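Local coordinates for RNA-directed RNA polymerase (Infectious pancreatic necrosis virus, PDB 3ZED), which catalyses RNA-templated synthesis of RNA from ribonucleoside triphosphates and probably occurs both free and covalently attached to the viral genomic RNA, at residues 226-230 and 231-235; 418-422 and 423-427; 434-438 and 439-443; 217-220 and 221-225. All blocks are in the same frame, centred on the assembly; numbering follows the deposited sequence.

Contact 1: 226-230 and 231-235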
loop_
_atom_site.group_PDB
_atom_site.type_symbol
_atom_site.label_atom_id
_atom_site.label_comp_id
_atom_site.label_asym_id
_atom_site.label_seq_id
_atom_site.Cartn_x
_atom_site.Cartn_y
_atom_site.Cartn_z
ATOM N N ASN B 226 -5.620 -1.508 -27.073
ATOM C CA ASN B 226 -5.649 -2.087 -28.396
ATOM C C ASN B 226 -7.043 -2.689 -28.579
ATOM O O ASN B 226 -7.272 -3.816 -28.138
ATOM C CB ASN B 226 -4.501 -3.113 -28.534
ATOM C CG ASN B 226 -4.470 -3.938 -29.808
ATOM O OD1 ASN B 226 -5.146 -3.653 -30.820
ATOM N ND2 ASN B 226 -3.650 -4.981 -29.779
ATOM N N TYR B 227 -7.994 -1.900 -29.147
ATOM C CA TYR B 227 -9.371 -2.359 -29.362
ATOM C C TYR B 227 -9.796 -2.261 -30.832
ATOM O O TYR B 227 -9.598 -1.227 -31.474
ATOM C CB TYR B 227 -10.382 -1.590 -28.474
ATOM C CG TYR B 227 -11.767 -2.215 -28.439
ATOM C CD1 TYR B 227 -12.050 -3.281 -27.591
ATOM C CD2 TYR B 227 -12.780 -1.767 -29.286
ATOM C CE1 TYR B 227 -13.309 -3.884 -27.580
ATOM C CE2 TYR B 227 -14.043 -2.361 -29.282
ATOM C CZ TYR B 227 -14.304 -3.417 -28.421
ATOM O OH TYR B 227 -15.541 -4.010 -28.393
ATOM N N THR B 228 -10.396 -3.350 -31.347
ATOM C CA THR B 228 -10.968 -3.464 -32.709
ATOM C C THR B 228 -12.278 -4.265 -32.674
ATOM O O THR B 228 -13.166 -4.031 -33.489
ATOM C CB THR B 228 -10.000 -4.133 -33.717
ATOM O OG1 THR B 228 -9.641 -5.438 -33.253
ATOM C CG2 THR B 228 -8.755 -3.307 -34.000
ATOM N N GLY B 229 -12.348 -5.223 -31.753
ATOM C CA GLY B 229 -13.475 -6.129 -31.591
ATOM C C GLY B 229 -13.006 -7.560 -31.442
ATOM O O GLY B 229 -13.569 -8.319 -30.648
ATOM N N ASP B 230 -11.945 -7.920 -32.185
ATOM C CA ASP B 230 -11.362 -9.261 -32.235
ATOM C C ASP B 230 -10.764 -9.668 -30.880
ATOM O O ASP B 230 -9.704 -9.175 -30.513
ATOM C CB ASP B 230 -10.300 -9.328 -33.364
ATOM C CG ASP B 230 -9.687 -10.687 -33.672
ATOM O OD1 ASP B 230 -10.094 -11.689 -33.038
ATOM O OD2 ASP B 230 -8.805 -10.749 -34.553
ATOM N N LEU B 231 -11.437 -10.612 -30.170
ATOM C CA LEU B 231 -11.043 -11.178 -28.871
ATOM C C LEU B 231 -9.664 -11.848 -28.879
ATOM O O LEU B 231 -9.051 -11.996 -27.816
ATOM C CB LEU B 231 -12.075 -12.228 -28.437
ATOM C CG LEU B 231 -13.062 -11.842 -27.352
ATOM C CD1 LEU B 231 -14.134 -12.883 -27.247
ATOM C CD2 LEU B 231 -12.384 -11.688 -26.017
ATOM N N SER B 232 -9.212 -12.313 -30.061
ATOM C CA SER B 232 -7.918 -12.973 -30.223
ATOM C C SER B 232 -6.759 -11.961 -30.167
ATOM O O SER B 232 -5.650 -12.360 -29.817
ATOM C CB SER B 232 -7.872 -13.765 -31.527
ATOM O OG SER B 232 -7.733 -12.910 -32.646
ATOM N N THR B 233 -7.012 -10.666 -30.482
ATOM C CA THR B 233 -5.971 -9.628 -30.489
ATOM C C THR B 233 -6.187 -8.503 -29.440
ATOM O O THR B 233 -5.197 -7.950 -28.933
ATOM C CB THR B 233 -5.851 -8.989 -31.872
ATOM O OG1 THR B 233 -7.033 -8.238 -32.161
ATOM C CG2 THR B 233 -5.558 -10.006 -32.982
ATOM N N ASP B 234 -7.457 -8.114 -29.182
ATOM C CA ASP B 234 -7.812 -7.031 -28.263
ATOM C C ASP B 234 -7.175 -7.196 -26.885
ATOM O O ASP B 234 -7.191 -8.292 -26.309
ATOM C CB ASP B 234 -9.329 -6.891 -28.139
ATOM C CG ASP B 234 -9.986 -6.113 -29.268
ATOM O OD1 ASP B 234 -9.248 -5.592 -30.153
ATOM O OD2 ASP B 234 -11.232 -5.995 -29.256
ATOM N N LYS B 235 -6.546 -6.101 -26.397
ATOM C CA LYS B 235 -5.843 -6.065 -25.113
ATOM C C LYS B 235 -5.576 -4.648 -24.617
ATOM O O LYS B 235 -5.266 -3.752 -25.398
ATOM C CB LYS B 235 -4.496 -6.804 -25.214
ATOM C CG LYS B 235 -3.978 -7.264 -23.851
ATOM C CD LYS B 235 -2.551 -7.765 -23.913
ATOM C CE LYS B 235 -2.062 -8.168 -22.548
ATOM N NZ LYS B 235 -0.644 -8.602 -22.584
#
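Asp-234 reaches back across its loop to grip Thr-228 and Gly-229, a worked example of one carboxylate holding a turn together. Asp-234 CB lies 3.3 Å from the carbonyl O of Asp-230. With chi1 at -81°, CG sits beside the residue's own backbone N and points into the loop. Asp-234 OD1 accepts from Thr-228 N at 2.8 Å and from Thr-228 OG1 at 3.1 Å; both meet it on the syn side, but from opposite faces of the carboxylate. Asp-234 OD2 takes Gly-229 N at 2.8 Å, again on the syn side, and rests 3.3 Å from CD1 of Tyr-227, whose ring is turned 26° from the carboxylate plane. The whole is a beta hairpin between the short strands 225-226 and 235-236, closed at its base by the antiparallel hydrogen-bonded pair Asn-226 and Lys-235. At its far end the carbonyl O of Asp-230 accepts from Asp-234 N, Thr-233 N and Thr-233 OG1. Asp-230 OD1 receives Ser-232 N in an Asx turn and Ser-232 OG at 2.7 Å, both from the same face of its carboxylate. Tyr-227 ties the hairpin to the chain near helix 81-85 through a hydrogen bond from OH to Asp-86.

Contact 2: 418-422 and 423-427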
loop_
_atom_site.group_PDB
_atom_site.type_symbol
_atom_site.label_atom_id
_atom_site.label_comp_id
_atom_site.label_asym_id
_atom_site.label_seq_id
_atom_site.Cartn_x
_atom_site.Cartn_y
_atom_site.Cartn_z
ATOM N N MET B 418 13.246 5.996 -5.311
ATOM C CA MET B 418 12.504 4.782 -5.706
ATOM C C MET B 418 12.312 4.794 -7.243
ATOM O O MET B 418 12.493 3.756 -7.886
ATOM C CB MET B 418 11.160 4.681 -4.969
ATOM C CG MET B 418 10.285 3.486 -5.421
ATOM S SD MET B 418 11.119 1.866 -5.410
ATOM C CE MET B 418 11.544 1.701 -3.640
ATOM N N MET B 419 11.972 5.968 -7.819
ATOM C CA MET B 419 11.810 6.152 -9.276
ATOM C C MET B 419 13.124 5.845 -9.998
ATOM O O MET B 419 13.109 5.206 -11.055
ATOM C CB MET B 419 11.328 7.585 -9.615
ATOM C CG MET B 419 9.842 7.777 -9.395
ATOM S SD MET B 419 8.836 6.736 -10.478
ATOM C CE MET B 419 7.292 7.661 -10.469
ATOM N N TYR B 420 14.262 6.275 -9.401
ATOM C CA TYR B 420 15.593 5.989 -9.934
ATOM C C TYR B 420 15.803 4.460 -10.000
ATOM O O TYR B 420 16.222 3.944 -11.027
ATOM C CB TYR B 420 16.669 6.666 -9.062
ATOM C CG TYR B 420 18.082 6.318 -9.472
ATOM C CD1 TYR B 420 18.748 7.056 -10.450
ATOM C CD2 TYR B 420 18.756 5.247 -8.886
ATOM C CE1 TYR B 420 20.034 6.717 -10.859
ATOM C CE2 TYR B 420 20.042 4.897 -9.292
ATOM C CZ TYR B 420 20.682 5.644 -10.271
ATOM O OH TYR B 420 21.957 5.317 -10.667
ATOM N N TYR B 421 15.502 3.751 -8.894
ATOM C CA TYR B 421 15.651 2.299 -8.788
ATOM C C TYR B 421 14.780 1.561 -9.816
ATOM O O TYR B 421 15.277 0.661 -10.492
ATOM C CB TYR B 421 15.321 1.832 -7.362
ATOM C CG TYR B 421 15.449 0.338 -7.176
ATOM C CD1 TYR B 421 16.685 -0.293 -7.271
ATOM C CD2 TYR B 421 14.335 -0.445 -6.903
ATOM C CE1 TYR B 421 16.807 -1.671 -7.121
ATOM C CE2 TYR B 421 14.443 -1.824 -6.740
ATOM C CZ TYR B 421 15.680 -2.435 -6.863
ATOM O OH TYR B 421 15.797 -3.785 -6.679
ATOM N N LEU B 422 13.510 1.966 -9.971
ATOM C CA LEU B 422 12.598 1.343 -10.933
ATOM C C LEU B 422 13.042 1.570 -12.387
ATOM O O LEU B 422 12.973 0.647 -13.190
ATOM C CB LEU B 422 11.166 1.874 -10.748
ATOM C CG LEU B 422 10.426 1.522 -9.421
ATOM C CD1 LEU B 422 9.088 2.205 -9.371
ATOM C CD2 LEU B 422 10.188 0.018 -9.279
ATOM N N LEU B 423 13.504 2.789 -12.726
ATOM C CA LEU B 423 13.904 3.113 -14.098
ATOM C C LEU B 423 15.263 2.538 -14.478
ATOM O O LEU B 423 15.461 2.258 -15.649
ATOM C CB LEU B 423 13.882 4.628 -14.360
ATOM C CG LEU B 423 12.610 5.169 -15.037
ATOM C CD1 LEU B 423 11.378 5.022 -14.123
ATOM C CD2 LEU B 423 12.788 6.628 -15.440
ATOM N N THR B 424 16.172 2.319 -13.508
ATOM C CA THR B 424 17.493 1.761 -13.808
ATOM C C THR B 424 17.465 0.216 -13.746
ATOM O O THR B 424 18.030 -0.422 -14.614
ATOM C CB THR B 424 18.596 2.353 -12.882
ATOM O OG1 THR B 424 18.278 2.112 -11.511
ATOM C CG2 THR B 424 18.804 3.847 -13.085
ATOM N N ARG B 425 16.817 -0.377 -12.736
ATOM C CA ARG B 425 16.809 -1.828 -12.557
ATOM C C ARG B 425 15.594 -2.524 -13.193
ATOM O O ARG B 425 15.677 -3.718 -13.475
ATOM C CB ARG B 425 16.899 -2.194 -11.050
ATOM C CG ARG B 425 18.322 -2.234 -10.467
ATOM C CD ARG B 425 18.999 -0.871 -10.416
ATOM N NE ARG B 425 20.313 -0.962 -9.782
ATOM C CZ ARG B 425 21.175 0.039 -9.663
ATOM N NH1 ARG B 425 20.873 1.247 -10.122
ATOM N NH2 ARG B 425 22.348 -0.160 -9.079
ATOM N N GLY B 426 14.498 -1.800 -13.397
ATOM C CA GLY B 426 13.285 -2.368 -13.975
ATOM C C GLY B 426 13.155 -2.058 -15.453
ATOM O O GLY B 426 13.303 -2.944 -16.301
ATOM N N TRP B 427 12.926 -0.770 -15.762
ATOM C CA TRP B 427 12.719 -0.213 -17.100
ATOM C C TRP B 427 14.029 -0.114 -17.881
ATOM O O TRP B 427 14.409 0.964 -18.368
ATOM C CB TRP B 427 12.026 1.152 -16.963
ATOM C CG TRP B 427 10.618 1.000 -16.457
ATOM C CD1 TRP B 427 10.166 1.249 -15.197
ATOM C CD2 TRP B 427 9.507 0.457 -17.184
ATOM N NE1 TRP B 427 8.830 0.944 -15.106
ATOM C CE2 TRP B 427 8.400 0.450 -16.309
ATOM C CE3 TRP B 427 9.337 -0.012 -18.505
ATOM C CZ2 TRP B 427 7.137 -0.008 -16.706
ATOM C CZ3 TRP B 427 8.093 -0.487 -18.889
ATOM C CH2 TRP B 427 7.004 -0.465 -18.005
#
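Tyr-420, Thr-424 and Arg-425 show how neighbouring turns of a helix can lock their side chains together. The methyl CG2 of Thr-424 lies over one face of the Tyr-420 ring, 3.9 Å from its centroid and 15° off the normal, in a CH-pi contact offset toward the rim. Thr-424 can do this because its hydroxyl takes the place between backbone N and carbonyl carbon (chi1 58°), where OG1 gives a 2.8 Å hydrogen bond to Tyr-420 O. That carbonyl also receives Thr-424 N, from the opposite face of its plane. Thr-424 OG1 in turn accepts from Arg-425 NH1 at 3.1 Å, exactly in the guanidinium plane, so the hydroxyl links a backbone carbonyl to a cation. The arginine chain bends at chi2 and crosses Tyr-421 at about a right angle, with Arg-425 CG 3.7 Å from ring atom CE1 of Tyr-421. Beyond it, the guanidinium forms salt bridges with Glu-195 and Glu-202, and Glu-195 also accepts from Tyr-420 OH. Toward the end of the segment Leu-422 O is shared by Gly-426 N and Trp-427 N, each at 2.9 Å, the second marking a wider pi-type turn. Trp-427 NE1 is bonded to Val-335 O. Helix 412-426 of the palm domain is thus packed among three others: helix 194-204 meets Tyr-421 and Arg-425, helix 724-732 touches Leu-423 and Thr-424, and helix 326-340 lies against Met-419, Leu-423 and Trp-427.

Contact 3: 434-438 and 439-443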
loop_
_atom_site.group_PDB
_atom_site.type_symbol
_atom_site.label_atom_id
_atom_site.label_comp_id
_atom_site.label_asym_id
_atom_site.label_seq_id
_atom_site.Cartn_x
_atom_site.Cartn_y
_atom_site.Cartn_z
ATOM N N PRO B 434 17.528 2.347 -22.251
ATOM C CA PRO B 434 16.319 2.595 -21.452
ATOM C C PRO B 434 15.000 2.179 -22.118
ATOM O O PRO B 434 14.822 2.360 -23.320
ATOM C CB PRO B 434 16.361 4.109 -21.237
ATOM C CG PRO B 434 17.079 4.637 -22.419
ATOM C CD PRO B 434 18.113 3.611 -22.741
ATOM N N ARG B 435 14.056 1.659 -21.297
ATOM C CA ARG B 435 12.706 1.269 -21.720
ATOM C C ARG B 435 11.763 2.443 -21.402
ATOM O O ARG B 435 10.684 2.269 -20.834
ATOM C CB ARG B 435 12.268 -0.048 -21.042
ATOM C CG ARG B 435 12.949 -1.280 -21.611
ATOM C CD ARG B 435 12.429 -2.576 -21.031
ATOM N NE ARG B 435 11.044 -2.848 -21.439
ATOM C CZ ARG B 435 10.360 -3.937 -21.100
ATOM N NH1 ARG B 435 10.934 -4.893 -20.382
ATOM N NH2 ARG B 435 9.094 -4.075 -21.472
ATOM N N TYR B 436 12.225 3.656 -21.759
ATOM C CA TYR B 436 11.542 4.927 -21.569
ATOM C C TYR B 436 12.180 5.997 -22.448
ATOM O O TYR B 436 13.319 5.846 -22.892
ATOM C CB TYR B 436 11.551 5.358 -20.081
ATOM C CG TYR B 436 12.927 5.436 -19.445
ATOM C CD1 TYR B 436 13.736 6.560 -19.618
ATOM C CD2 TYR B 436 13.419 4.389 -18.672
ATOM C CE1 TYR B 436 15.000 6.638 -19.035
ATOM C CE2 TYR B 436 14.685 4.452 -18.093
ATOM C CZ TYR B 436 15.475 5.579 -18.281
ATOM O OH TYR B 436 16.722 5.642 -17.712
ATOM N N ASN B 437 11.438 7.082 -22.691
ATOM C CA ASN B 437 11.895 8.219 -23.465
ATOM C C ASN B 437 12.101 9.438 -22.525
ATOM O O ASN B 437 11.791 9.328 -21.319
ATOM C CB ASN B 437 10.905 8.514 -24.616
ATOM C CG ASN B 437 9.488 8.934 -24.277
ATOM O OD1 ASN B 437 9.153 9.389 -23.178
ATOM N ND2 ASN B 437 8.640 8.899 -25.283
ATOM N N PRO B 438 12.607 10.601 -23.028
ATOM C CA PRO B 438 12.807 11.755 -22.129
ATOM C C PRO B 438 11.529 12.256 -21.438
ATOM O O PRO B 438 11.599 12.660 -20.271
ATOM C CB PRO B 438 13.394 12.823 -23.059
ATOM C CG PRO B 438 14.077 12.041 -24.128
ATOM C CD PRO B 438 13.110 10.910 -24.390
ATOM N N THR B 439 10.370 12.217 -22.122
ATOM C CA THR B 439 9.097 12.668 -21.527
ATOM C C THR B 439 8.754 11.862 -20.267
ATOM O O THR B 439 8.402 12.459 -19.244
ATOM C CB THR B 439 7.969 12.580 -22.561
ATOM O OG1 THR B 439 8.271 13.495 -23.606
ATOM C CG2 THR B 439 6.580 12.889 -21.977
ATOM N N TRP B 440 8.884 10.527 -20.338
ATOM C CA TRP B 440 8.561 9.681 -19.192
ATOM C C TRP B 440 9.632 9.765 -18.092
ATOM O O TRP B 440 9.280 9.658 -16.918
ATOM C CB TRP B 440 8.286 8.245 -19.618
ATOM C CG TRP B 440 6.846 8.058 -19.984
ATOM C CD1 TRP B 440 6.282 8.204 -21.221
ATOM C CD2 TRP B 440 5.765 7.804 -19.076
ATOM N NE1 TRP B 440 4.926 7.974 -21.152
ATOM C CE2 TRP B 440 4.582 7.725 -19.845
ATOM C CE3 TRP B 440 5.686 7.608 -17.686
ATOM C CZ2 TRP B 440 3.328 7.498 -19.265
ATOM C CZ3 TRP B 440 4.451 7.335 -17.119
ATOM C CH2 TRP B 440 3.288 7.288 -17.903
ATOM N N ALA B 441 10.905 10.034 -18.454
ATOM C CA ALA B 441 11.988 10.265 -17.475
ATOM C C ALA B 441 11.703 11.574 -16.717
ATOM O O ALA B 441 11.933 11.629 -15.517
ATOM C CB ALA B 441 13.345 10.347 -18.179
ATOM N N THR B 442 11.128 12.589 -17.403
ATOM C CA THR B 442 10.753 13.883 -16.820
ATOM C C THR B 442 9.594 13.693 -15.844
ATOM O O THR B 442 9.648 14.205 -14.724
ATOM C CB THR B 442 10.393 14.889 -17.931
ATOM O OG1 THR B 442 11.501 14.977 -18.819
ATOM C CG2 THR B 442 10.052 16.287 -17.387
ATOM N N PHE B 443 8.543 12.960 -16.268
ATOM C CA PHE B 443 7.412 12.713 -15.391
ATOM C C PHE B 443 7.868 11.974 -14.161
ATOM O O PHE B 443 7.618 12.453 -13.058
ATOM C CB PHE B 443 6.289 11.933 -16.096
ATOM C CG PHE B 443 5.189 11.517 -15.145
ATOM C CD1 PHE B 443 4.357 12.471 -14.553
ATOM C CD2 PHE B 443 5.043 10.185 -14.767
ATOM C CE1 PHE B 443 3.371 12.094 -13.626
ATOM C CE2 PHE B 443 4.066 9.805 -13.828
ATOM C CZ PHE B 443 3.235 10.762 -13.264
#
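The indole of Trp-440 meets Asn-437 at its edge, where Trp-440 CD1 lies 3.7 Å from Asn-437 OD1 and the oxygen sits in the ring plane. The other flat group, the Tyr-436 ring, has Pro-434 CB centred over one face, while its CD1 comes obliquely to within 4.1 Å of Ala-441 CB. Asn-437 OD1 is the pivot of the arrangement: besides touching the indole it accepts from Trp-440 N at 3.1 Å, with the donor nearly in line with the side-chain carbonyl. A chi1 of 64° tucks CG between the backbone N and the carbonyl carbon, which curls the amide back over the first helical turn. At the next residue, Pro-438 O is gripped twice, from one turn further along. Thr-442 OG1 reaches Pro-438 O at 2.7 Å from above the carbonyl plane, and Thr-442 N at 2.9 Å from the opposite face. The indole N-H is carried off to the carbonyl of Trp-219, and Leu-331, Met-334 and Val-335 of helix 326-340 pack on the ring. Tyr-436 in turn meets helices 724-732 and 740-752. Asn-437 at the N-cap, its side chain accepting from Trp-440 N and proline following at the first helical position, is the classic capping arrangement, here starting helix 438-452 of the polymerase catalytic region.

Contact 4: 217-220 and 221-225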
loop_
_atom_site.group_PDB
_atom_site.type_symbol
_atom_site.label_atom_id
_atom_site.label_comp_id
_atom_site.label_asym_id
_atom_site.label_seq_id
_atom_site.Cartn_x
_atom_site.Cartn_y
_atom_site.Cartn_z
ATOM N N LEU B 217 7.851 2.915 -21.359
ATOM C CA LEU B 217 7.285 4.184 -20.920
ATOM C C LEU B 217 7.544 5.244 -21.995
ATOM O O LEU B 217 8.506 6.000 -21.900
ATOM C CB LEU B 217 7.900 4.587 -19.560
ATOM C CG LEU B 217 7.600 3.664 -18.388
ATOM C CD1 LEU B 217 8.440 4.050 -17.161
ATOM C CD2 LEU B 217 6.101 3.604 -18.116
ATOM N N ARG B 218 6.732 5.254 -23.064
ATOM C CA ARG B 218 6.948 6.186 -24.168
ATOM C C ARG B 218 5.673 6.820 -24.687
ATOM O O ARG B 218 5.753 7.713 -25.540
ATOM C CB ARG B 218 7.624 5.475 -25.369
ATOM C CG ARG B 218 8.951 4.797 -25.095
ATOM C CD ARG B 218 9.326 3.877 -26.248
ATOM N NE ARG B 218 10.565 3.149 -25.975
ATOM C CZ ARG B 218 11.785 3.648 -26.146
ATOM N NH1 ARG B 218 11.945 4.880 -26.602
ATOM N NH2 ARG B 218 12.853 2.922 -25.851
ATOM N N TRP B 219 4.507 6.338 -24.256
ATOM C CA TRP B 219 3.257 6.786 -24.847
ATOM C C TRP B 219 2.239 7.342 -23.878
ATOM O O TRP B 219 2.353 7.178 -22.655
ATOM C CB TRP B 219 2.621 5.597 -25.588
ATOM C CG TRP B 219 3.447 5.123 -26.751
ATOM C CD1 TRP B 219 3.528 5.695 -27.989
ATOM C CD2 TRP B 219 4.389 4.045 -26.742
ATOM N NE1 TRP B 219 4.423 5.002 -28.774
ATOM C CE2 TRP B 219 4.980 3.994 -28.028
ATOM C CE3 TRP B 219 4.796 3.115 -25.766
ATOM C CZ2 TRP B 219 5.921 3.020 -28.379
ATOM C CZ3 TRP B 219 5.743 2.163 -26.111
ATOM C CH2 TRP B 219 6.293 2.121 -27.400
ATOM N N ALA B 220 1.209 7.989 -24.459
ATOM C CA ALA B 220 0.040 8.483 -23.739
ATOM C C ALA B 220 -0.760 7.256 -23.247
ATOM O O ALA B 220 -0.817 6.260 -23.977
ATOM C CB ALA B 220 -0.809 9.353 -24.661
ATOM N N PRO B 221 -1.360 7.278 -22.042
ATOM C CA PRO B 221 -2.066 6.081 -21.544
ATOM C C PRO B 221 -3.092 5.444 -22.488
ATOM O O PRO B 221 -3.111 4.215 -22.556
ATOM C CB PRO B 221 -2.757 6.585 -20.278
ATOM C CG PRO B 221 -1.865 7.656 -19.800
ATOM C CD PRO B 221 -1.355 8.348 -21.029
ATOM N N SER B 222 -3.933 6.245 -23.197
ATOM C CA SER B 222 -4.971 5.724 -24.104
ATOM C C SER B 222 -4.397 4.869 -25.244
ATOM O O SER B 222 -5.114 4.023 -25.787
ATOM C CB SER B 222 -5.793 6.861 -24.701
ATOM O OG SER B 222 -5.015 7.682 -25.561
ATOM N N TRP B 223 -3.117 5.094 -25.615
ATOM C CA TRP B 223 -2.450 4.359 -26.686
ATOM C C TRP B 223 -2.083 2.916 -26.250
ATOM O O TRP B 223 -1.640 2.121 -27.077
ATOM C CB TRP B 223 -1.208 5.125 -27.159
ATOM C CG TRP B 223 -1.512 6.326 -28.001
ATOM C CD1 TRP B 223 -2.325 7.373 -27.679
ATOM C CD2 TRP B 223 -0.943 6.638 -29.280
ATOM N NE1 TRP B 223 -2.316 8.310 -28.691
ATOM C CE2 TRP B 223 -1.447 7.900 -29.670
ATOM C CE3 TRP B 223 -0.025 5.987 -30.123
ATOM C CZ2 TRP B 223 -1.103 8.502 -30.894
ATOM C CZ3 TRP B 223 0.317 6.582 -31.333
ATOM C CH2 TRP B 223 -0.218 7.824 -31.709
ATOM N N LEU B 224 -2.259 2.588 -24.962
ATOM C CA LEU B 224 -1.991 1.253 -24.424
ATOM C C LEU B 224 -3.245 0.348 -24.583
ATOM O O LEU B 224 -3.203 -0.846 -24.257
ATOM C CB LEU B 224 -1.538 1.356 -22.953
ATOM C CG LEU B 224 -0.016 1.405 -22.697
ATOM C CD1 LEU B 224 0.645 2.648 -23.333
ATOM C CD2 LEU B 224 0.285 1.326 -21.210
ATOM N N ILE B 225 -4.343 0.925 -25.129
ATOM C CA ILE B 225 -5.578 0.212 -25.413
ATOM C C ILE B 225 -5.537 -0.213 -26.864
ATOM O O ILE B 225 -5.442 0.615 -27.773
ATOM C CB ILE B 225 -6.889 0.993 -25.091
ATOM C CG1 ILE B 225 -6.987 1.392 -23.612
ATOM C CG2 ILE B 225 -8.124 0.158 -25.516
ATOM C CD1 ILE B 225 -7.812 2.617 -23.403
#
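The carbonyl O of Ala-220 accepts from Trp-223 N at 3.1 Å, three residues further along, and this bond opens the turn. It is bent, with an N-H...O angle of 146°, and the donor stands above the carbonyl plane, 46° out of it, in keeping with the tight wind of the turn. Pro-221 follows the acceptor directly; its ring CD packs 3.8 Å from Ala-220 CB, and lacking an N-H it suits the first position of the turn. A second bond of the same three-residue span, Leu-224 N to Pro-221 O at 3.0 Å, makes the segment 221-224 a short 3-10 helix. It leads straight into strand 225-226, in the palm domain of the polymerase. Three side chains lean on the turn. Trp-223 CD1 lies 3.9 Å from Ala-220 CB, approached obliquely, while Trp-223 CE3 comes 4.2 Å from CD1 of Trp-219, the two tryptophans crossing at about a right angle. On Trp-219, CB meets Leu-224 CD1 at 4.2 Å, and one face of the indole carries Arg-218 CB, offset toward the rim. Trp-219 and Trp-223 both hold CG opposite the carbonyl carbon, which lets their CB atoms and rings meet beside the turn. Pro-221 is wedged between helix 260-278, where Ala-267 and Asp-268 touch it, and helix 326-340, where Leu-331 and Met-334 do. Ser-222 OG is hydrogen-bonded to Asp-268, and the Trp-223 ring makes a cation-pi contact with Arg-79.

Along the chain the order is contact 4, contact 1, contact 2, contact 3, all within the palm domain. Contacts 4 and 1 are consecutive, the 3-10 turn running into the hairpin, with centres about 16 Å apart. Contacts 2 and 3 belong to successive helices, 412-426 and 438-452, with centres about 11 Å apart, and are joined by a probable hydrogen bond between Trp-427 O and Arg-435 N. Contact 4 bridges the two pairs: Leu-217 packs on Trp-427 and its N probably bonds Arg-435 O. Contact 1 lies at the surface and, beyond its join to contact 4, touches none of the others, its nearest atoms being about 12 Å from contact 2 and 11 Å from contact 3.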